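Local structure of uncharacterized protein (Legionella longbeachae NSW150, 4JZA) at residues Leu196-Gln200 against Met266-Leu270; Gln308-Val312 against Trp386-Val390; His342-Pro346 against Gln392-Asp396. The protein probably removes the 3-phosphate from phosphatidylinositol 3-phosphate, as a bacterial phosphoinositide phosphatase thought to act on host lipids during infection. All blocks are in the same frame, centred on the assembly; numbering follows the deposited sequence.

Contact 1: Leu196-Gln200 against Met266-Leu270; sequences LEEYQ and MMRIL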
loop_
_atom_site.group_PDB
_atom_site.type_symbol
_atom_site.label_atom_id
_atom_site.label_comp_id
_atom_site.label_asym_id
_atom_site.label_seq_id
_atom_site.Cartn_x
_atom_site.Cartn_y
_atom_site.Cartn_z
ATOM N N LEU A 196 -14.504 6.128 19.791
ATOM C CA LEU A 196 -14.024 6.478 21.119
ATOM C C LEU A 196 -12.834 7.399 21.135
ATOM O O LEU A 196 -12.023 7.381 20.218
ATOM C CB LEU A 196 -13.651 5.206 21.899
ATOM C CG LEU A 196 -14.758 4.160 22.107
ATOM C CD1 LEU A 196 -14.250 3.028 22.983
ATOM C CD2 LEU A 196 -15.968 4.796 22.761
ATOM N N GLU A 197 -12.716 8.169 22.215
ATOM C CA GLU A 197 -11.487 8.889 22.520
ATOM C C GLU A 197 -10.380 7.961 23.035
ATOM O O GLU A 197 -10.646 6.873 23.532
ATOM C CB GLU A 197 -11.764 9.956 23.563
ATOM C CG GLU A 197 -12.593 11.132 23.067
ATOM C CD GLU A 197 -12.695 12.244 24.103
ATOM O OE1 GLU A 197 -11.641 12.706 24.626
ATOM O OE2 GLU A 197 -13.835 12.647 24.419
ATOM N N GLU A 198 -9.135 8.403 22.963
ATOM C CA GLU A 198 -8.024 7.494 23.219
ATOM C C GLU A 198 -8.175 6.813 24.568
ATOM O O GLU A 198 -7.959 5.616 24.650
ATOM C CB GLU A 198 -6.629 8.174 23.078
ATOM C CG GLU A 198 -5.433 7.195 23.136
ATOM C CD GLU A 198 -4.023 7.843 23.007
ATOM O OE1 GLU A 198 -3.001 7.200 23.422
ATOM O OE2 GLU A 198 -3.915 8.984 22.495
ATOM N N TYR A 199 -8.519 7.540 25.629
ATOM C CA TYR A 199 -8.535 6.907 26.982
ATOM C C TYR A 199 -9.638 5.850 27.089
ATOM O O TYR A 199 -9.518 4.845 27.794
ATOM C CB TYR A 199 -8.626 7.945 28.129
ATOM C CG TYR A 199 -9.972 8.581 28.255
ATOM C CD1 TYR A 199 -10.362 9.548 27.367
ATOM C CD2 TYR A 199 -10.882 8.198 29.262
ATOM C CE1 TYR A 199 -11.614 10.145 27.448
ATOM C CE2 TYR A 199 -12.132 8.803 29.358
ATOM C CZ TYR A 199 -12.491 9.794 28.437
ATOM O OH TYR A 199 -13.707 10.457 28.417
ATOM N N GLN A 200 -10.710 6.070 26.360
ATOM C CA GLN A 200 -11.832 5.161 26.438
ATOM C C GLN A 200 -11.485 3.918 25.652
ATOM O O GLN A 200 -11.811 2.818 26.069
ATOM C CB GLN A 200 -13.112 5.815 25.899
ATOM C CG GLN A 200 -13.588 7.051 26.671
ATOM C CD GLN A 200 -14.802 7.706 26.015
ATOM O OE1 GLN A 200 -15.907 7.238 26.149
ATOM N NE2 GLN A 200 -14.585 8.760 25.291
HETATM N N MSE A 266 -5.926 3.524 31.035
HETATM C CA MSE A 266 -6.753 4.690 30.918
HETATM C C MSE A 266 -6.104 5.831 31.630
HETATM O O MSE A 266 -6.077 6.923 31.108
HETATM C CB MSE A 266 -8.105 4.438 31.534
HETATM C CG MSE A 266 -8.973 5.706 31.466
HETATM SE SE MSE A 266 -10.756 5.555 32.295
HETATM C CE MSE A 266 -10.463 3.900 33.353
HETATM N N MSE A 267 -5.571 5.614 32.827
HETATM C CA MSE A 267 -4.902 6.706 33.548
HETATM C C MSE A 267 -3.706 7.179 32.773
HETATM O O MSE A 267 -3.540 8.379 32.564
HETATM C CB MSE A 267 -4.450 6.357 34.973
HETATM C CG MSE A 267 -5.493 6.665 36.068
HETATM SE SE MSE A 267 -6.374 8.474 36.032
HETATM C CE MSE A 267 -7.962 7.750 35.143
ATOM N N ARG A 268 -2.871 6.240 32.329
ATOM C CA ARG A 268 -1.654 6.574 31.577
ATOM C C ARG A 268 -1.914 7.640 30.520
ATOM O O ARG A 268 -1.099 8.525 30.305
ATOM C CB ARG A 268 -1.050 5.330 30.929
ATOM C CG ARG A 268 0.294 5.568 30.243
ATOM C CD ARG A 268 0.778 4.329 29.516
ATOM N NE ARG A 268 0.613 3.137 30.342
ATOM C CZ ARG A 268 1.396 2.807 31.373
ATOM N NH1 ARG A 268 2.417 3.577 31.726
ATOM N NH2 ARG A 268 1.158 1.686 32.058
ATOM N N ILE A 269 -3.062 7.574 29.882
ATOM C CA ILE A 269 -3.398 8.554 28.873
ATOM C C ILE A 269 -3.903 9.873 29.439
ATOM O O ILE A 269 -3.637 10.938 28.876
ATOM C CB ILE A 269 -4.450 7.987 27.927
ATOM C CG1 ILE A 269 -3.807 6.861 27.111
ATOM C CG2 ILE A 269 -4.997 9.080 27.037
ATOM C CD1 ILE A 269 -4.686 5.647 26.923
ATOM N N LEU A 270 -4.642 9.805 30.541
ATOM C CA LEU A 270 -5.265 11.006 31.110
ATOM C C LEU A 270 -4.216 11.845 31.841
ATOM O O LEU A 270 -4.309 13.063 31.861
ATOM C CB LEU A 270 -6.436 10.632 32.038
ATOM C CG LEU A 270 -7.729 10.110 31.378
ATOM C CD1 LEU A 270 -8.777 9.720 32.406
ATOM C CD2 LEU A 270 -8.313 11.135 30.437
#
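Tyr-199, in the first turn of helix 198-206, packs against Met-266, Ile-269 and Leu-270 at the end of helix 261-270, forming a buried, essentially apolar helix-helix contact within the phosphoinositide phosphatase insertion region. No hydrogen bond crosses it. Leu-270 lays its CD2 methyl over one face of the phenol ring, 4.1 Å from the ring centroid and 24° off the normal, which qualifies as a CH-pi contact. The ring edge is met differently: Met-266, a selenomethionine, brings CG to 3.8 Å from Tyr-199 CD2, and its SE lies 5.4 Å from the centroid in an edge-on Met-aromatic contact. A chi1 of 73° puts Tyr-199 CG between backbone N and carbonyl carbon, setting the ring between Leu-270 CD2 and Gln-200 CG on opposite faces. Ile-269 fills in nearer the backbone, its CG2 4.0 Å from Tyr-199 CB. Beside it, the extended chain of Glu-198 runs across, placing OE1 3.8 Å from Ile-269 CG1, while the same OE1 accepts a hydrogen bond from Lys-388 N. Around the contact, Tyr-199 OH makes a weak hydrogen bond to Gln-283 of helix 274-288, Leu-270 touches Lys-280 of that helix, and Met-266 reaches Phe-221 of helix 214-234.

Contact 2: Gln308-Val312 against Trp386-Val390; sequences QWYWV and WPKAV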
loop_
_atom_site.group_PDB
_atom_site.type_symbol
_atom_site.label_atom_id
_atom_site.label_comp_id
_atom_site.label_asym_id
_atom_site.label_seq_id
_atom_site.Cartn_x
_atom_site.Cartn_y
_atom_site.Cartn_z
ATOM N N GLN A 308 -5.327 -4.750 20.530
ATOM C CA GLN A 308 -5.711 -3.401 20.123
ATOM C C GLN A 308 -5.230 -3.049 18.708
ATOM O O GLN A 308 -5.925 -2.367 17.978
ATOM C CB GLN A 308 -5.194 -2.423 21.165
ATOM C CG GLN A 308 -5.688 -1.003 21.053
ATOM C CD GLN A 308 -5.037 -0.103 22.105
ATOM O OE1 GLN A 308 -3.976 -0.424 22.654
ATOM N NE2 GLN A 308 -5.660 1.038 22.379
ATOM N N TRP A 309 -4.070 -3.539 18.284
ATOM C CA TRP A 309 -3.672 -3.326 16.905
ATOM C C TRP A 309 -4.689 -3.859 15.908
ATOM O O TRP A 309 -4.817 -3.324 14.829
ATOM C CB TRP A 309 -2.293 -3.894 16.603
ATOM C CG TRP A 309 -2.136 -5.357 16.620
ATOM C CD1 TRP A 309 -1.496 -6.078 17.558
ATOM C CD2 TRP A 309 -2.554 -6.273 15.619
ATOM N NE1 TRP A 309 -1.492 -7.399 17.218
ATOM C CE2 TRP A 309 -2.157 -7.542 16.027
ATOM C CE3 TRP A 309 -3.225 -6.143 14.400
ATOM C CZ2 TRP A 309 -2.421 -8.701 15.256
ATOM C CZ3 TRP A 309 -3.485 -7.305 13.629
ATOM C CH2 TRP A 309 -3.074 -8.548 14.062
ATOM N N TYR A 310 -5.404 -4.916 16.250
ATOM C CA TYR A 310 -6.365 -5.513 15.338
ATOM C C TYR A 310 -7.545 -4.584 15.211
ATOM O O TYR A 310 -8.001 -4.307 14.097
ATOM C CB TYR A 310 -6.814 -6.882 15.837
ATOM C CG TYR A 310 -7.866 -7.485 15.013
ATOM C CD1 TYR A 310 -7.579 -7.939 13.732
ATOM C CD2 TYR A 310 -9.172 -7.607 15.486
ATOM C CE1 TYR A 310 -8.570 -8.495 12.935
ATOM C CE2 TYR A 310 -10.169 -8.166 14.685
ATOM C CZ TYR A 310 -9.864 -8.611 13.405
ATOM O OH TYR A 310 -10.827 -9.173 12.568
ATOM N N TRP A 311 -8.019 -4.051 16.336
ATOM C CA TRP A 311 -9.266 -3.255 16.320
ATOM C C TRP A 311 -9.165 -1.919 15.568
ATOM O O TRP A 311 -10.161 -1.380 15.135
ATOM C CB TRP A 311 -9.791 -3.006 17.751
ATOM C CG TRP A 311 -10.177 -4.261 18.527
ATOM C CD1 TRP A 311 -9.624 -4.690 19.675
ATOM C CD2 TRP A 311 -11.196 -5.219 18.190
ATOM N NE1 TRP A 311 -10.218 -5.858 20.075
ATOM C CE2 TRP A 311 -11.196 -6.193 19.183
ATOM C CE3 TRP A 311 -12.124 -5.322 17.160
ATOM C CZ2 TRP A 311 -12.058 -7.269 19.167
ATOM C CZ3 TRP A 311 -12.996 -6.400 17.154
ATOM C CH2 TRP A 311 -12.969 -7.340 18.149
ATOM N N VAL A 312 -7.977 -1.365 15.437
ATOM C CA VAL A 312 -7.818 -0.122 14.671
ATOM C C VAL A 312 -7.781 -0.351 13.136
ATOM O O VAL A 312 -7.935 0.597 12.330
ATOM C CB VAL A 312 -6.603 0.682 15.153
ATOM C CG1 VAL A 312 -6.757 1.018 16.626
ATOM C CG2 VAL A 312 -5.314 -0.082 14.925
ATOM N N TRP A 386 -3.259 6.603 15.225
ATOM C CA TRP A 386 -3.719 5.558 16.102
ATOM C C TRP A 386 -3.299 5.866 17.518
ATOM O O TRP A 386 -2.490 6.729 17.726
ATOM C CB TRP A 386 -3.094 4.247 15.686
ATOM C CG TRP A 386 -3.615 3.698 14.451
ATOM C CD1 TRP A 386 -4.791 4.027 13.816
ATOM C CD2 TRP A 386 -3.039 2.627 13.703
ATOM N NE1 TRP A 386 -4.967 3.227 12.688
ATOM C CE2 TRP A 386 -3.910 2.358 12.608
ATOM C CE3 TRP A 386 -1.864 1.879 13.844
ATOM C CZ2 TRP A 386 -3.647 1.368 11.680
ATOM C CZ3 TRP A 386 -1.586 0.914 12.929
ATOM C CH2 TRP A 386 -2.484 0.654 11.848
ATOM N N PRO A 387 -3.843 5.152 18.510
ATOM C CA PRO A 387 -3.379 5.360 19.900
ATOM C C PRO A 387 -1.889 5.190 20.068
ATOM O O PRO A 387 -1.298 4.374 19.403
ATOM C CB PRO A 387 -4.089 4.233 20.675
ATOM C CG PRO A 387 -5.347 4.033 19.905
ATOM C CD PRO A 387 -5.026 4.283 18.457
ATOM N N LYS A 388 -1.297 5.914 21.005
ATOM C CA LYS A 388 0.125 5.754 21.271
ATOM C C LYS A 388 0.495 4.296 21.528
ATOM O O LYS A 388 1.585 3.871 21.201
ATOM C CB LYS A 388 0.566 6.623 22.451
ATOM C CG LYS A 388 0.684 8.097 22.117
ATOM C CD LYS A 388 1.657 8.808 23.054
ATOM C CE LYS A 388 2.009 10.203 22.529
ATOM N NZ LYS A 388 0.822 10.951 21.999
ATOM N N ALA A 389 -0.409 3.533 22.111
ATOM C CA ALA A 389 -0.071 2.175 22.502
ATOM C C ALA A 389 0.094 1.239 21.318
ATOM O O ALA A 389 0.958 0.391 21.348
ATOM C CB ALA A 389 -1.107 1.608 23.472
ATOM N N VAL A 390 -0.731 1.398 20.288
ATOM C CA VAL A 390 -0.602 0.582 19.084
ATOM C C VAL A 390 0.656 1.021 18.330
ATOM O O VAL A 390 1.348 0.227 17.697
ATOM C CB VAL A 390 -1.815 0.732 18.142
ATOM C CG1 VAL A 390 -1.567 -0.000 16.837
ATOM C CG2 VAL A 390 -3.066 0.202 18.757
#
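Val-312 sits on one face of the Trp-386 indole, its CG2 methyl 3.6 Å above the plane and over the centre of the ring system. That methyl is 3.8 Å from the centroid of the six-membered ring and 16° off the normal, the geometry of a CH-pi contact. The pyrrole side of the same face lies below Val-312 CB, 3.9 Å from Trp-386 NE1. Trp-309, the other indole touching this interface, enters it by its CB rather than by its ring, which turns away, with Tyr-310 CB over one face and NE1 hydrogen-bonded to Glu-177.

The two methyls of Val-312 divide the work: its chi1 of -59° leaves CG2 for the indole while CG1 lies 4.1 Å from Pro-387 CD. Val-390 is split in a similar way between neighbouring residues of the short helix 308-311, with CG1 4.0 Å from Trp-309 CB and CG2 3.7 Å from Gln-308 CG. The extended side chain of Gln-308 reaches across the start of helix 388-402, where Pro-387 holds the N-cap position. The Gln-308 amide meets carbon on both branches, OE1 being 3.6 Å from Ala-389 CB and NE2 3.9 Å from Pro-387 CG. No hydrogen bond joins the segments, so shape and apolar contact carry the interface.

Helix 198-206 covers part of it, His-201 touching Gln-308, Val-312 and Pro-387. Behind the short helix, Trp-309 and Tyr-310 pack on Ile-181 of helix 172-183, and Tyr-310 also meets Leu-321 of helix 315-325.

Contact 3: His342-Pro346 against Gln392-Asp396; sequences HRTLP and QRHSD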
loop_
_atom_site.group_PDB
_atom_site.type_symbol
_atom_site.label_atom_id
_atom_site.label_comp_id
_atom_site.label_asym_id
_atom_site.label_seq_id
_atom_site.Cartn_x
_atom_site.Cartn_y
_atom_site.Cartn_z
ATOM N N HIS A 342 2.758 -1.875 3.355
ATOM C CA HIS A 342 1.818 -2.553 4.172
ATOM C C HIS A 342 2.251 -2.383 5.613
ATOM O O HIS A 342 2.793 -3.297 6.221
ATOM C CB HIS A 342 1.767 -4.036 3.788
ATOM C CG HIS A 342 0.639 -4.761 4.437
ATOM N ND1 HIS A 342 0.074 -5.878 3.929
ATOM C CD2 HIS A 342 -0.018 -4.518 5.579
ATOM C CE1 HIS A 342 -0.929 -6.258 4.699
ATOM N NE2 HIS A 342 -0.973 -5.473 5.731
ATOM N N ARG A 343 1.932 -1.228 6.184
ATOM C CA ARG A 343 2.402 -0.921 7.541
ATOM C C ARG A 343 1.322 -0.847 8.618
ATOM O O ARG A 343 1.472 -0.110 9.614
ATOM C CB ARG A 343 3.237 0.357 7.449
ATOM C CG ARG A 343 4.187 0.280 6.265
ATOM C CD ARG A 343 5.244 -0.777 6.541
ATOM N NE ARG A 343 6.250 -0.148 7.366
ATOM C CZ ARG A 343 6.445 -0.414 8.617
ATOM N NH1 ARG A 343 5.782 -1.376 9.189
ATOM N NH2 ARG A 343 7.337 0.258 9.290
ATOM N N THR A 344 0.239 -1.613 8.404
ATOM C CA THR A 344 -0.894 -1.675 9.305
ATOM C C THR A 344 -0.855 -2.873 10.284
ATOM O O THR A 344 -1.671 -2.949 11.210
ATOM C CB THR A 344 -2.201 -1.749 8.511
ATOM O OG1 THR A 344 -2.149 -2.818 7.576
ATOM C CG2 THR A 344 -2.426 -0.493 7.768
ATOM N N LEU A 345 0.095 -3.794 10.091
ATOM C CA LEU A 345 0.245 -4.938 10.973
ATOM C C LEU A 345 1.610 -4.827 11.648
ATOM O O LEU A 345 2.586 -4.349 11.063
ATOM C CB LEU A 345 0.150 -6.220 10.173
ATOM C CG LEU A 345 -1.113 -6.422 9.315
ATOM C CD1 LEU A 345 -0.951 -7.667 8.444
ATOM C CD2 LEU A 345 -2.336 -6.609 10.182
ATOM N N PRO A 346 1.696 -5.260 12.907
ATOM C CA PRO A 346 2.876 -4.978 13.706
ATOM C C PRO A 346 3.993 -5.991 13.528
ATOM O O PRO A 346 4.422 -6.612 14.466
ATOM C CB PRO A 346 2.322 -4.993 15.133
ATOM C CG PRO A 346 1.210 -5.964 15.085
ATOM C CD PRO A 346 0.632 -5.904 13.701
ATOM N N GLN A 392 3.352 2.083 19.456
ATOM C CA GLN A 392 4.507 1.495 20.135
ATOM C C GLN A 392 4.583 -0.032 20.019
ATOM O O GLN A 392 5.651 -0.612 20.123
ATOM C CB GLN A 392 4.495 1.886 21.616
ATOM C CG GLN A 392 4.687 3.379 21.854
ATOM C CD GLN A 392 4.668 3.781 23.345
ATOM O OE1 GLN A 392 4.531 4.957 23.671
ATOM N NE2 GLN A 392 4.813 2.806 24.245
ATOM N N ARG A 393 3.456 -0.705 19.893
ATOM C CA ARG A 393 3.509 -2.144 19.715
ATOM C C ARG A 393 4.202 -2.388 18.376
ATOM O O ARG A 393 5.018 -3.282 18.289
ATOM C CB ARG A 393 2.112 -2.767 19.757
ATOM C CG ARG A 393 1.983 -4.163 19.184
ATOM C CD ARG A 393 2.745 -5.163 19.988
ATOM N NE ARG A 393 2.778 -6.428 19.262
ATOM C CZ ARG A 393 1.787 -7.298 19.225
ATOM N NH1 ARG A 393 0.669 -7.066 19.900
ATOM N NH2 ARG A 393 1.928 -8.429 18.550
ATOM N N HIS A 394 3.882 -1.583 17.350
ATOM C CA HIS A 394 4.587 -1.619 16.060
ATOM C C HIS A 394 6.104 -1.352 16.161
ATOM O O HIS A 394 6.924 -2.159 15.687
ATOM C CB HIS A 394 3.947 -0.635 15.072
ATOM C CG HIS A 394 2.652 -1.108 14.515
ATOM N ND1 HIS A 394 2.526 -1.549 13.219
ATOM C CD2 HIS A 394 1.429 -1.240 15.077
ATOM C CE1 HIS A 394 1.272 -1.909 13.000
ATOM N NE2 HIS A 394 0.586 -1.740 14.113
ATOM N N SER A 395 6.485 -0.225 16.754
ATOM C CA SER A 395 7.893 0.088 16.831
ATOM C C SER A 395 8.643 -0.905 17.707
ATOM O O SER A 395 9.699 -1.411 17.326
ATOM C CB SER A 395 8.111 1.536 17.255
ATOM O OG SER A 395 7.652 1.767 18.566
ATOM N N ASP A 396 8.082 -1.262 18.851
ATOM C CA ASP A 396 8.774 -2.222 19.741
ATOM C C ASP A 396 8.938 -3.565 19.055
ATOM O O ASP A 396 10.034 -4.130 18.987
ATOM C CB ASP A 396 7.997 -2.502 21.057
ATOM C CG ASP A 396 7.948 -1.314 22.048
ATOM O OD1 ASP A 396 8.865 -0.457 22.097
ATOM O OD2 ASP A 396 6.950 -1.282 22.806
HETATM O O HOH W 1 4.505 -2.044 11.438
HETATM O O HOH W 2 -2.227 -2.271 13.768
#
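His-394 meets Pro-346 because its chi1 of -75° sets CG anti to its own carbonyl carbon and swings the imidazole from helix 388-402 onto the loop 342-346. Arg-393, bent at chi2 (66°), folds its chain along the same proline, so that CG lies 4.1 Å from Pro-346 CB and one guanidinium face passes over Pro-346 CG. The proline in turn covers one face of the imidazole: its CB stands 3.7 Å from the ring centroid and only 4° off the normal, a CH-pi contact almost directly overhead. Water 1 and water 2 lie at the ring edge, in its plane. Water 1 is 2.7 Å from His-394 ND1, donates to Leu-345 O at 3.0 Å, and accepts a weak bond from Arg-343 NH1. Water 2 is 2.9 Å from His-394 NE2 and donates to Thr-344 O at 2.7 Å. The Arg-393 guanidinium is held from outside by a salt bridge to Glu-177 and a hydrogen bond to Tyr-171. The helix is thus joined to the loop without any direct hydrogen bond: two in-plane water bridges from the imidazole nitrogens to loop carbonyls, with the proline over one face, are consistent with a restrained ring orientation.

The three contacts step inward from the insertion region, their centres about 30, 19 and 14 Å from the centre of the chain. Contacts 1 and 2, with centres about 12 Å apart, are joined by a probable hydrogen bond from Lys-388 N to Glu-198 OE1 (3.2 Å) at the start of helix 388-402. Contacts 2 and 3, centres about 9 Å apart, share that helix, alternate in sequence and interlock: Trp-386 CZ3 lies 3.6 Å from His-394 NE2, and Trp-309 CD1 3.7 Å from Pro-346 CG. Contacts 1 and 3 do not touch, their nearest atoms being about 7 Å apart. A CX5R signature, consistent with a cysteine-based phosphatase, follows strand 545-549; none of the contacts includes its residues.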